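PDB 5UOF: alpha,alpha-trehalose-phosphate synthase (UDP-forming) from Burkholderia multivorans, which belongs to glycosyltransferase family 20 and has the two-domain GT-B architecture, here crystallised as an assembly of two chains. Local coordinates for residues R80-L94 / L104-V118. Numbering follows the deposited sequence.
With EDO (1,2-ethanediol), chain I; EDO (1,2-ethanediol), chain J.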
ATOM      1  N   ARG A  80      24.646   7.046 -19.853  1.00 36.87           N
ATOM      2  CA  ARG A  80      23.700   5.940 -19.947  1.00 35.97           C
ATOM      3  C   ARG A  80      23.682   5.121 -18.665  1.00 32.01           C
ATOM      4  O   ARG A  80      22.611   4.731 -18.189  1.00 28.67           O
ATOM      5  CB  ARG A  80      24.043   5.051 -21.137  1.00 40.88           C
ATOM      6  CG  ARG A  80      23.268   3.740 -21.183  1.00 47.57           C
ATOM      7  CD  ARG A  80      23.504   3.020 -22.506  1.00 58.64           C
ATOM      8  NE  ARG A  80      22.717   1.794 -22.628  1.00 64.29           N
ATOM      9  CZ  ARG A  80      23.229   0.566 -22.600  1.00 65.66           C
ATOM     10  NH1 ARG A  80      24.539   0.391 -22.457  1.00 65.12           N
ATOM     11  NH2 ARG A  80      22.430  -0.488 -22.720  1.00 66.71           N
ATOM     12  N   ASP A  81      24.860   4.843 -18.096  1.00 28.81           N
ATOM     13  CA  ASP A  81      24.913   4.117 -16.831  1.00 28.08           C
ATOM     14  C   ASP A  81      24.295   4.932 -15.699  1.00 24.08           C
ATOM     15  O   ASP A  81      23.540   4.395 -14.878  1.00 24.70           O
ATOM     16  CB  ASP A  81      26.358   3.746 -16.493  1.00 33.18           C
ATOM     17  CG  ASP A  81      26.920   2.670 -17.410  1.00 34.49           C
ATOM     18  OD1 ASP A  81      26.131   2.034 -18.144  1.00 37.94           O
ATOM     19  OD2 ASP A  81      28.148   2.463 -17.392  1.00 42.31           O
ATOM     20  N   TYR A  82      24.603   6.231 -15.640  1.00 25.95           N
ATOM     21  CA  TYR A  82      24.001   7.091 -14.624  1.00 24.45           C
ATOM     22  C   TYR A  82      22.482   7.081 -14.724  1.00 22.55           C
ATOM     23  O   TYR A  82      21.785   6.977 -13.708  1.00 23.33           O
ATOM     24  CB  TYR A  82      24.520   8.526 -14.750  1.00 26.66           C
ATOM     25  CG  TYR A  82      23.870   9.465 -13.755  1.00 30.53           C
ATOM     26  CD1 TYR A  82      24.418   9.652 -12.490  1.00 29.65           C
ATOM     27  CD2 TYR A  82      22.694  10.147 -14.069  1.00 31.53           C
ATOM     28  CE1 TYR A  82      23.824  10.500 -11.570  1.00 33.43           C
ATOM     29  CE2 TYR A  82      22.089  10.991 -13.154  1.00 36.43           C
ATOM     30  CZ  TYR A  82      22.659  11.164 -11.906  1.00 37.04           C
ATOM     31  OH  TYR A  82      22.066  12.003 -10.990  1.00 40.08           O
ATOM     32  N   ASP A  83      21.950   7.217 -15.941  1.00 25.71           N
ATOM     33  CA  ASP A  83      20.498   7.268 -16.097  1.00 23.65           C
ATOM     34  C   ASP A  83      19.850   5.960 -15.668  1.00 22.57           C
ATOM     35  O   ASP A  83      18.825   5.968 -14.977  1.00 25.81           O
ATOM     36  CB  ASP A  83      20.125   7.604 -17.541  1.00 31.72           C
ATOM     37  CG  ASP A  83      20.370   9.069 -17.890  1.00 39.83           C
ATOM     38  OD1 ASP A  83      20.542   9.892 -16.964  1.00 40.96           O
ATOM     39  OD2 ASP A  83      20.381   9.398 -19.095  1.00 41.81           O
ATOM     40  N   GLN A  84      20.429   4.824 -16.065  1.00 26.82           N
ATOM     41  CA  GLN A  84      19.834   3.534 -15.723  1.00 25.55           C
ATOM     42  C   GLN A  84      19.940   3.214 -14.237  1.00 24.30           C
ATOM     43  O   GLN A  84      19.133   2.431 -13.723  1.00 23.22           O
ATOM     44  CB  GLN A  84      20.485   2.424 -16.556  1.00 23.48           C
ATOM     45  CG  GLN A  84      20.218   2.570 -18.051  1.00 25.98           C
ATOM     46  CD  GLN A  84      20.713   1.391 -18.875  1.00 40.24           C
ATOM     47  OE1 GLN A  84      21.675   0.719 -18.503  1.00 42.62           O
ATOM     48  NE2 GLN A  84      20.054   1.140 -20.003  1.00 43.47           N
ATOM     49  N   TYR A  85      20.910   3.808 -13.536  1.00 22.51           N
ATOM     50  CA  TYR A  85      21.105   3.594 -12.110  1.00 22.97           C
ATOM     51  C   TYR A  85      20.258   4.549 -11.272  1.00 20.99           C
ATOM     52  O   TYR A  85      19.620   4.120 -10.311  1.00 21.52           O
ATOM     53  CB  TYR A  85      22.591   3.750 -11.768  1.00 20.44           C
ATOM     54  CG  TYR A  85      23.007   3.339 -10.363  1.00 23.15           C
ATOM     55  CD1 TYR A  85      22.738   4.153  -9.260  1.00 22.99           C
ATOM     56  CD2 TYR A  85      23.715   2.159 -10.146  1.00 27.91           C
ATOM     57  CE1 TYR A  85      23.148   3.790  -7.973  1.00 21.70           C
ATOM     58  CE2 TYR A  85      24.121   1.786  -8.870  1.00 25.84           C
ATOM     59  CZ  TYR A  85      23.845   2.605  -7.790  1.00 28.00           C
ATOM     60  OH  TYR A  85      24.265   2.234  -6.526  1.00 28.82           O
ATOM     61  N   TYR A  86      20.232   5.839 -11.624  1.00 19.61           N
ATOM     62  CA  TYR A  86      19.590   6.856 -10.793  1.00 21.72           C
ATOM     63  C   TYR A  86      18.287   7.419 -11.354  1.00 25.26           C
ATOM     64  O   TYR A  86      17.516   8.012 -10.588  1.00 28.16           O
ATOM     65  CB  TYR A  86      20.548   8.032 -10.556  1.00 23.98           C
ATOM     66  CG  TYR A  86      21.700   7.679  -9.653  1.00 25.41           C
ATOM     67  CD1 TYR A  86      21.496   7.471  -8.293  1.00 27.65           C
ATOM     68  CD2 TYR A  86      22.990   7.550 -10.158  1.00 23.89           C
ATOM     69  CE1 TYR A  86      22.548   7.145  -7.455  1.00 29.48           C
ATOM     70  CE2 TYR A  86      24.057   7.223  -9.327  1.00 30.22           C
ATOM     71  CZ  TYR A  86      23.825   7.025  -7.976  1.00 31.51           C
ATOM     72  OH  TYR A  86      24.869   6.693  -7.148  1.00 27.69           O
ATOM     73  N   ARG A  87      18.030   7.281 -12.651  1.00 22.75           N
ATOM     74  CA  ARG A  87      16.852   7.875 -13.285  1.00 20.80           C
ATOM     75  C   ARG A  87      16.069   6.816 -14.034  1.00 26.58           C
ATOM     76  O   ARG A  87      15.628   7.007 -15.172  1.00 29.98           O
ATOM     77  CB  ARG A  87      17.247   9.017 -14.213  1.00 26.24           C
ATOM     78  CG  ARG A  87      17.986  10.143 -13.523  1.00 36.05           C
ATOM     79  CD  ARG A  87      18.223  11.317 -14.454  1.00 52.31           C
ATOM     80  NE  ARG A  87      16.973  11.965 -14.842  1.00 65.06           N
ATOM     81  CZ  ARG A  87      16.443  11.907 -16.060  1.00 70.12           C
ATOM     82  NH1 ARG A  87      17.059  11.238 -17.027  1.00 69.53           N
ATOM     83  NH2 ARG A  87      15.298  12.527 -16.311  1.00 74.25           N
ATOM     84  N   GLY A  88      15.915   5.658 -13.397  1.00 19.92           N
ATOM     85  CA  GLY A  88      15.210   4.566 -14.026  1.00 20.70           C
ATOM     86  C   GLY A  88      14.417   3.749 -13.031  1.00 18.06           C
ATOM     87  O   GLY A  88      13.672   4.298 -12.223  1.00 17.06           O
ATOM     88  N   PHE A  89      14.627   2.436 -13.046  1.00 14.73           N
ATOM     89  CA  PHE A  89      13.738   1.521 -12.333  1.00 14.60           C
ATOM     90  C   PHE A  89      13.789   1.719 -10.819  1.00 14.95           C
ATOM     91  O   PHE A  89      12.749   1.673 -10.149  1.00 14.50           O
ATOM     92  CB  PHE A  89      14.104   0.077 -12.700  1.00 17.82           C
ATOM     93  CG  PHE A  89      13.427  -0.962 -11.846  1.00 12.51           C
ATOM     94  CD1 PHE A  89      12.119  -1.359 -12.116  1.00 12.57           C
ATOM     95  CD2 PHE A  89      14.100  -1.546 -10.785  1.00 13.32           C
ATOM     96  CE1 PHE A  89      11.498  -2.312 -11.327  1.00 16.90           C
ATOM     97  CE2 PHE A  89      13.494  -2.512  -9.996  1.00 13.46           C
ATOM     98  CZ  PHE A  89      12.179  -2.892 -10.259  1.00 13.05           C
ATOM     99  N   SER A  90      14.984   1.941 -10.256  1.00 12.91           N
ATOM    100  CA  SER A  90      15.123   2.061  -8.802  0.55 12.71           C
ATOM    101  C   SER A  90      14.280   3.207  -8.262  1.00 14.34           C
ATOM    102  O   SER A  90      13.591   3.073  -7.246  1.00 14.86           O
ATOM    103  CB  SER A  90      16.586   2.294  -8.414  0.55 13.69           C
ATOM    104  OG  SER A  90      17.414   1.216  -8.764  0.55 18.37           O
ATOM    105  N   ASN A  91      14.346   4.357  -8.917  1.00 16.26           N
ATOM    106  CA  ASN A  91      13.623   5.509  -8.391  1.00 15.39           C
ATOM    107  C   ASN A  91      12.229   5.663  -8.985  1.00 16.63           C
ATOM    108  O   ASN A  91      11.356   6.258  -8.340  1.00 17.06           O
ATOM    109  CB  ASN A  91      14.443   6.782  -8.610  1.00 21.10           C
ATOM    110  CG  ASN A  91      15.619   6.887  -7.634  1.00 31.38           C
ATOM    111  OD1 ASN A  91      15.496   6.541  -6.452  1.00 29.63           O
ATOM    112  ND2 ASN A  91      16.760   7.351  -8.124  1.00 38.81           N
ATOM    113  N   ALA A  92      11.989   5.129 -10.180  1.00 16.06           N
ATOM    114  CA  ALA A  92      10.659   5.213 -10.769  1.00 13.37           C
ATOM    115  C   ALA A  92       9.723   4.118 -10.289  1.00 12.53           C
ATOM    116  O   ALA A  92       8.507   4.304 -10.356  1.00 14.34           O
ATOM    117  CB  ALA A  92      10.736   5.161 -12.305  1.00 17.16           C
ATOM    118  N   THR A  93      10.251   2.985  -9.823  1.00 13.03           N
ATOM    119  CA  THR A  93       9.409   1.855  -9.437  1.00 14.80           C
ATOM    120  C   THR A  93       9.679   1.401  -8.010  1.00 13.08           C
ATOM    121  O   THR A  93       8.757   1.369  -7.197  1.00 11.28           O
ATOM    122  CB  THR A  93       9.607   0.665 -10.401  1.00 19.72           C
ATOM    123  OG1 THR A  93       9.395   1.083 -11.748  1.00 18.75           O
ATOM    124  CG2 THR A  93       8.623  -0.454 -10.081  1.00 20.54           C
ATOM    125  N   LEU A  94      10.922   1.041  -7.684  1.00 13.64           N
ATOM    126  CA  LEU A  94      11.227   0.495  -6.364  0.53 12.92           C
ATOM    127  C   LEU A  94      10.946   1.507  -5.266  1.00 10.22           C
ATOM    128  O   LEU A  94      10.175   1.248  -4.333  1.00 12.77           O
ATOM    129  CB  LEU A  94      12.693   0.068  -6.292  0.53 13.73           C
ATOM    130  CG  LEU A  94      13.071  -1.240  -6.961  0.53 11.13           C
ATOM    131  CD1 LEU A  94      14.498  -1.615  -6.603  0.53 10.75           C
ATOM    132  CD2 LEU A  94      12.089  -2.323  -6.541  0.53 14.70           C
ATOM    133  N   LEU A 104       2.397   6.194  -7.561  1.00 17.31           N
ATOM    134  CA  LEU A 104       3.442   6.968  -8.222  1.00 16.99           C
ATOM    135  C   LEU A 104       4.385   6.104  -9.043  1.00 17.89           C
ATOM    136  O   LEU A 104       5.196   6.645  -9.809  1.00 19.11           O
ATOM    137  CB  LEU A 104       4.254   7.749  -7.184  1.00 14.17           C
ATOM    138  CG  LEU A 104       3.463   8.794  -6.400  1.00 15.00           C
ATOM    139  CD1 LEU A 104       4.390   9.497  -5.410  1.00 21.07           C
ATOM    140  CD2 LEU A 104       2.788   9.792  -7.324  1.00 20.12           C
ATOM    141  N   ALA A 105       4.290   4.787  -8.906  1.00 16.17           N
ATOM    142  CA  ALA A 105       5.213   3.888  -9.580  1.00 12.91           C
ATOM    143  C   ALA A 105       4.934   3.852 -11.075  1.00 15.71           C
ATOM    144  O   ALA A 105       3.779   3.913 -11.515  1.00 15.39           O
ATOM    145  CB  ALA A 105       5.096   2.481  -8.998  1.00 15.54           C
ATOM    146  N   ARG A 106       6.011   3.758 -11.857  1.00 16.36           N
ATOM    147  CA  ARG A 106       5.946   3.685 -13.321  1.00 16.00           C
ATOM    148  C   ARG A 106       6.906   2.587 -13.768  1.00 18.54           C
ATOM    149  O   ARG A 106       8.069   2.858 -14.086  1.00 21.40           O
ATOM    150  CB  ARG A 106       6.294   5.025 -13.969  1.00 17.55           C
ATOM    151  CG  ARG A 106       5.427   6.202 -13.507  1.00 23.27           C
ATOM    152  CD  ARG A 106       3.972   6.058 -13.960  1.00 27.25           C
ATOM    153  NE  ARG A 106       3.180   7.251 -13.639  1.00 30.54           N
ATOM    154  CZ  ARG A 106       2.389   7.379 -12.574  1.00 32.61           C
ATOM    155  NH1 ARG A 106       2.252   6.385 -11.704  1.00 22.25           N
ATOM    156  NH2 ARG A 106       1.719   8.509 -12.381  1.00 37.39           N
ATOM    157  N   PHE A 107       6.415   1.353 -13.852  1.00 16.98           N
ATOM    158  CA  PHE A 107       7.266   0.252 -14.283  1.00 15.81           C
ATOM    159  C   PHE A 107       7.511   0.258 -15.794  1.00 14.22           C
ATOM    160  O   PHE A 107       6.593   0.442 -16.596  1.00 14.52           O
ATOM    161  CB  PHE A 107       6.666  -1.090 -13.876  1.00 14.54           C
ATOM    162  CG  PHE A 107       7.461  -2.253 -14.399  1.00 12.88           C
ATOM    163  CD1 PHE A 107       8.665  -2.606 -13.798  1.00 12.59           C
ATOM    164  CD2 PHE A 107       7.023  -2.974 -15.495  1.00 14.18           C
ATOM    165  CE1 PHE A 107       9.429  -3.674 -14.289  1.00 13.04           C
ATOM    166  CE2 PHE A 107       7.773  -4.033 -15.993  1.00 15.17           C
ATOM    167  CZ  PHE A 107       8.975  -4.391 -15.381  1.00 13.49           C
ATOM    168  N   ASP A 108       8.759   0.014 -16.182  1.00 14.28           N
ATOM    169  CA  ASP A 108       9.121  -0.067 -17.593  1.00 15.22           C
ATOM    170  C   ASP A 108      10.120  -1.198 -17.782  1.00 16.89           C
ATOM    171  O   ASP A 108      11.160  -1.225 -17.121  1.00 16.28           O
ATOM    172  CB  ASP A 108       9.704   1.258 -18.094  1.00 15.96           C
ATOM    173  CG  ASP A 108      10.173   1.178 -19.533  1.00 21.25           C
ATOM    174  OD1 ASP A 108       9.346   1.312 -20.463  1.00 27.45           O
ATOM    175  OD2 ASP A 108      11.368   0.953 -19.733  1.00 19.45           O
ATOM    176  N   ARG A 109       9.811  -2.122 -18.694  1.00 15.76           N
ATOM    177  CA  ARG A 109      10.664  -3.299 -18.863  1.00 15.92           C
ATOM    178  C   ARG A 109      12.094  -2.912 -19.202  1.00 16.45           C
ATOM    179  O   ARG A 109      13.041  -3.519 -18.691  1.00 17.85           O
ATOM    180  CB  ARG A 109      10.103  -4.219 -19.949  1.00 16.63           C
ATOM    181  CG  ARG A 109       8.906  -5.033 -19.485  1.00 17.86           C
ATOM    182  CD  ARG A 109       8.408  -6.006 -20.580  1.00 19.44           C
ATOM    183  NE  ARG A 109       7.207  -6.677 -20.092  1.00 24.33           N
ATOM    184  CZ  ARG A 109       6.495  -7.548 -20.791  1.00 25.69           C
ATOM    185  NH1 ARG A 109       6.852  -7.847 -22.026  1.00 22.38           N
ATOM    186  NH2 ARG A 109       5.411  -8.096 -20.249  1.00 24.54           N
ATOM    187  N   GLN A 110      12.278  -1.929 -20.086  1.00 17.26           N
ATOM    188  CA  GLN A 110      13.641  -1.616 -20.499  1.00 20.00           C
ATOM    189  C   GLN A 110      14.419  -0.971 -19.362  1.00 19.19           C
ATOM    190  O   GLN A 110      15.622  -1.221 -19.218  1.00 17.68           O
ATOM    191  CB  GLN A 110      13.641  -0.718 -21.737  1.00 20.25           C
ATOM    192  CG  GLN A 110      12.928  -1.316 -22.939  1.00 30.06           C
ATOM    193  CD  GLN A 110      13.225  -2.793 -23.133  1.00 44.97           C
ATOM    194  OE1 GLN A 110      14.385  -3.211 -23.161  1.00 47.01           O
ATOM    195  NE2 GLN A 110      12.168  -3.595 -23.265  1.00 46.89           N
ATOM    196  N   GLU A 111      13.753  -0.160 -18.537  1.00 16.78           N
ATOM    197  CA  GLU A 111      14.422   0.392 -17.360  1.00 16.28           C
ATOM    198  C   GLU A 111      14.829  -0.710 -16.394  1.00 15.51           C
ATOM    199  O   GLU A 111      15.924  -0.675 -15.824  1.00 15.99           O
ATOM    200  CB  GLU A 111      13.521   1.411 -16.654  1.00 15.82           C
ATOM    201  CG  GLU A 111      13.336   2.693 -17.438  1.00 17.86           C
ATOM    202  CD  GLU A 111      12.520   3.730 -16.684  1.00 19.14           C
ATOM    203  OE1 GLU A 111      12.525   4.909 -17.096  1.00 23.13           O
ATOM    204  OE2 GLU A 111      11.893   3.366 -15.675  1.00 19.38           O
ATOM    205  N   TYR A 112      13.964  -1.710 -16.206  1.00 14.96           N
ATOM    206  CA  TYR A 112      14.311  -2.817 -15.324  1.00 15.11           C
ATOM    207  C   TYR A 112      15.506  -3.591 -15.865  1.00 15.22           C
ATOM    208  O   TYR A 112      16.421  -3.936 -15.107  1.00 15.55           O
ATOM    209  CB  TYR A 112      13.097  -3.737 -15.124  1.00 16.65           C
ATOM    210  CG  TYR A 112      13.390  -4.903 -14.207  1.00 15.13           C
ATOM    211  CD1 TYR A 112      13.884  -4.689 -12.918  1.00 13.42           C
ATOM    212  CD2 TYR A 112      13.181  -6.211 -14.618  1.00 16.76           C
ATOM    213  CE1 TYR A 112      14.172  -5.751 -12.080  1.00 12.72           C
ATOM    214  CE2 TYR A 112      13.467  -7.286 -13.779  1.00 15.75           C
ATOM    215  CZ  TYR A 112      13.961  -7.043 -12.515  1.00 14.27           C
ATOM    216  OH  TYR A 112      14.231  -8.100 -11.684  1.00 17.62           O
ATOM    217  N   ALA A 113      15.521  -3.866 -17.175  1.00 15.91           N
ATOM    218  CA  ALA A 113      16.694  -4.501 -17.771  1.00 16.72           C
ATOM    219  C   ALA A 113      17.943  -3.660 -17.536  1.00 19.83           C
ATOM    220  O   ALA A 113      19.028  -4.203 -17.286  1.00 19.37           O
ATOM    221  CB  ALA A 113      16.485  -4.728 -19.269  1.00 20.52           C
ATOM    222  N   GLY A 114      17.806  -2.333 -17.612  1.00 17.19           N
ATOM    223  CA  GLY A 114      18.957  -1.464 -17.395  1.00 18.89           C
ATOM    224  C   GLY A 114      19.472  -1.516 -15.968  1.00 17.65           C
ATOM    225  O   GLY A 114      20.679  -1.441 -15.728  1.00 17.67           O
ATOM    226  N   TYR A 115      18.557  -1.608 -15.005  1.00 15.92           N
ATOM    227  CA  TYR A 115      18.904  -1.786 -13.595  1.00 15.23           C
ATOM    228  C   TYR A 115      19.722  -3.050 -13.376  1.00 21.16           C
ATOM    229  O   TYR A 115      20.789  -3.022 -12.739  1.00 19.03           O
ATOM    230  CB  TYR A 115      17.593  -1.834 -12.817  1.00 14.24           C
ATOM    231  CG  TYR A 115      17.617  -2.155 -11.354  1.00 13.49           C
ATOM    232  CD1 TYR A 115      18.180  -1.287 -10.438  1.00 15.51           C
ATOM    233  CD2 TYR A 115      16.963  -3.280 -10.872  1.00 16.33           C
ATOM    234  CE1 TYR A 115      18.144  -1.562  -9.077  1.00 16.24           C
ATOM    235  CE2 TYR A 115      16.907  -3.554  -9.522  1.00 16.96           C
ATOM    236  CZ  TYR A 115      17.503  -2.690  -8.627  1.00 15.36           C
ATOM    237  OH  TYR A 115      17.445  -2.947  -7.273  1.00 13.01           O
ATOM    238  N   LEU A 116      19.249  -4.174 -13.924  1.00 17.88           N
ATOM    239  CA  LEU A 116      20.037  -5.400 -13.862  1.00 16.40           C
ATOM    240  C   LEU A 116      21.387  -5.221 -14.548  1.00 17.86           C
ATOM    241  O   LEU A 116      22.421  -5.660 -14.024  1.00 20.05           O
ATOM    242  CB  LEU A 116      19.267  -6.557 -14.496  1.00 17.90           C
ATOM    243  CG  LEU A 116      17.889  -6.852 -13.889  1.00 22.49           C
ATOM    244  CD1 LEU A 116      17.335  -8.163 -14.447  1.00 24.34           C
ATOM    245  CD2 LEU A 116      17.920  -6.848 -12.362  1.00 19.04           C
ATOM    246  N   ARG A 117      21.399  -4.556 -15.706  1.00 18.49           N
ATOM    247  CA  ARG A 117      22.630  -4.435 -16.484  1.00 18.76           C
ATOM    248  C   ARG A 117      23.697  -3.662 -15.720  1.00 21.20           C
ATOM    249  O   ARG A 117      24.859  -4.084 -15.663  1.00 19.68           O
ATOM    250  CB  ARG A 117      22.355  -3.762 -17.831  1.00 19.56           C
ATOM    251  CG  ARG A 117      23.626  -3.661 -18.698  1.00 21.01           C
ATOM    252  CD  ARG A 117      23.468  -2.692 -19.869  1.00 25.48           C
ATOM    253  NE  ARG A 117      23.356  -1.304 -19.417  1.00 32.99           N
ATOM    254  CZ  ARG A 117      24.388  -0.550 -19.038  1.00 39.07           C
ATOM    255  NH1 ARG A 117      25.626  -1.043 -19.052  1.00 31.09           N
ATOM    256  NH2 ARG A 117      24.184   0.704 -18.645  1.00 35.17           N
ATOM    257  N   VAL A 118      23.327  -2.529 -15.119  1.00 18.46           N
ATOM    258  CA  VAL A 118      24.345  -1.730 -14.442  0.66 22.68           C
ATOM    259  C   VAL A 118      24.818  -2.419 -13.173  1.00 22.44           C
ATOM    260  O   VAL A 118      25.996  -2.311 -12.808  1.00 20.49           O
ATOM    261  CB  VAL A 118      23.849  -0.301 -14.157  0.66 22.08           C
ATOM    262  CG1 VAL A 118      23.589   0.420 -15.466  0.66 26.19           C
ATOM    263  CG2 VAL A 118      22.616  -0.303 -13.257  0.66 21.42           C
TER
HETATM  264  C1  EDO I 507      22.046  -8.428 -11.673  1.00 30.42           C
HETATM  265  O1  EDO I 507      22.181  -8.252 -13.081  1.00 38.85           O
HETATM  266  C2  EDO I 507      21.463  -9.801 -11.389  1.00 26.46           C
HETATM  267  O2  EDO I 507      22.441 -10.822 -11.625  1.00 28.45           O
HETATM  268  C1  EDO J 508      14.061   9.373  -4.855  1.00 40.82           C
HETATM  269  O1  EDO J 508      13.474   9.063  -6.123  1.00 45.06           O
HETATM  270  C2  EDO J 508      13.031  10.112  -4.016  1.00 37.69           C
HETATM  271  O2  EDO J 508      12.558  11.251  -4.744  1.00 40.47           O
HETATM  272  O   HOH W   1      28.364   0.721 -19.327  1.00 36.81           O
HETATM  273  O   HOH W   2      16.816   1.795 -14.921  1.00 17.31           O
HETATM  274  O   HOH W   3      12.214   6.939 -15.449  1.00 33.36           O
HETATM  275  O   HOH W   4       7.617   7.077 -10.477  1.00 23.51           O
HETATM  276  O   HOH W   5      10.598   1.398 -14.162  1.00 16.06           O
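Phe-89 lays one ring face over the edge of Tyr-112, whose CD1 stands 3.6 Å from Phe-89 CZ, an edge-to-face pair with planes at 56°. Its CG is anti to the backbone N (chi1 170°), which directs the ring onto helix 109-118. There its CD2 lies over the rim of the Tyr-115 ring, the two planes oblique, while Phe-107 meets CE1 at the rim. A flat, wholly apolar ring suits this buried place, whereas the tyrosines send their hydroxyls past it to Glu-181 and to the backbone O of Tyr-141. These helices belong to the N-terminal, Rossmann-like half of the GT-B fold, where the short helices 79-86 and 89-98 cross helix 109-127. Toward the C-terminal end of segment 104-118 Gly-114, lacking a side chain, lets Gln-84 lie against the helix, its CD 3.7 Å from Gly-114 CA. The extended Gln-84 chain thereby brings OE1 to Arg-117, which grips that one oxygen side-on: NE, at 2.8 Å, lies on a lone pair in the carbonyl plane, and NH2 comes from above it. A bend at chi3 (68°) turns the guanidinium so that NH2 also forms a salt bridge with Asp-81 OD1, modelled so short that the exact separation is doubtful. Arg-80 stacks flat on the same guanidinium, centres 3.9 Å apart, a pairing of like charges that Asp-81 probably eases. In the loop before helix 109-118, Arg-106 N donates to Ala-92 O at 3.0 Å, and one water joins Thr-93 OG1, Arg-106 O and Glu-111 OE2.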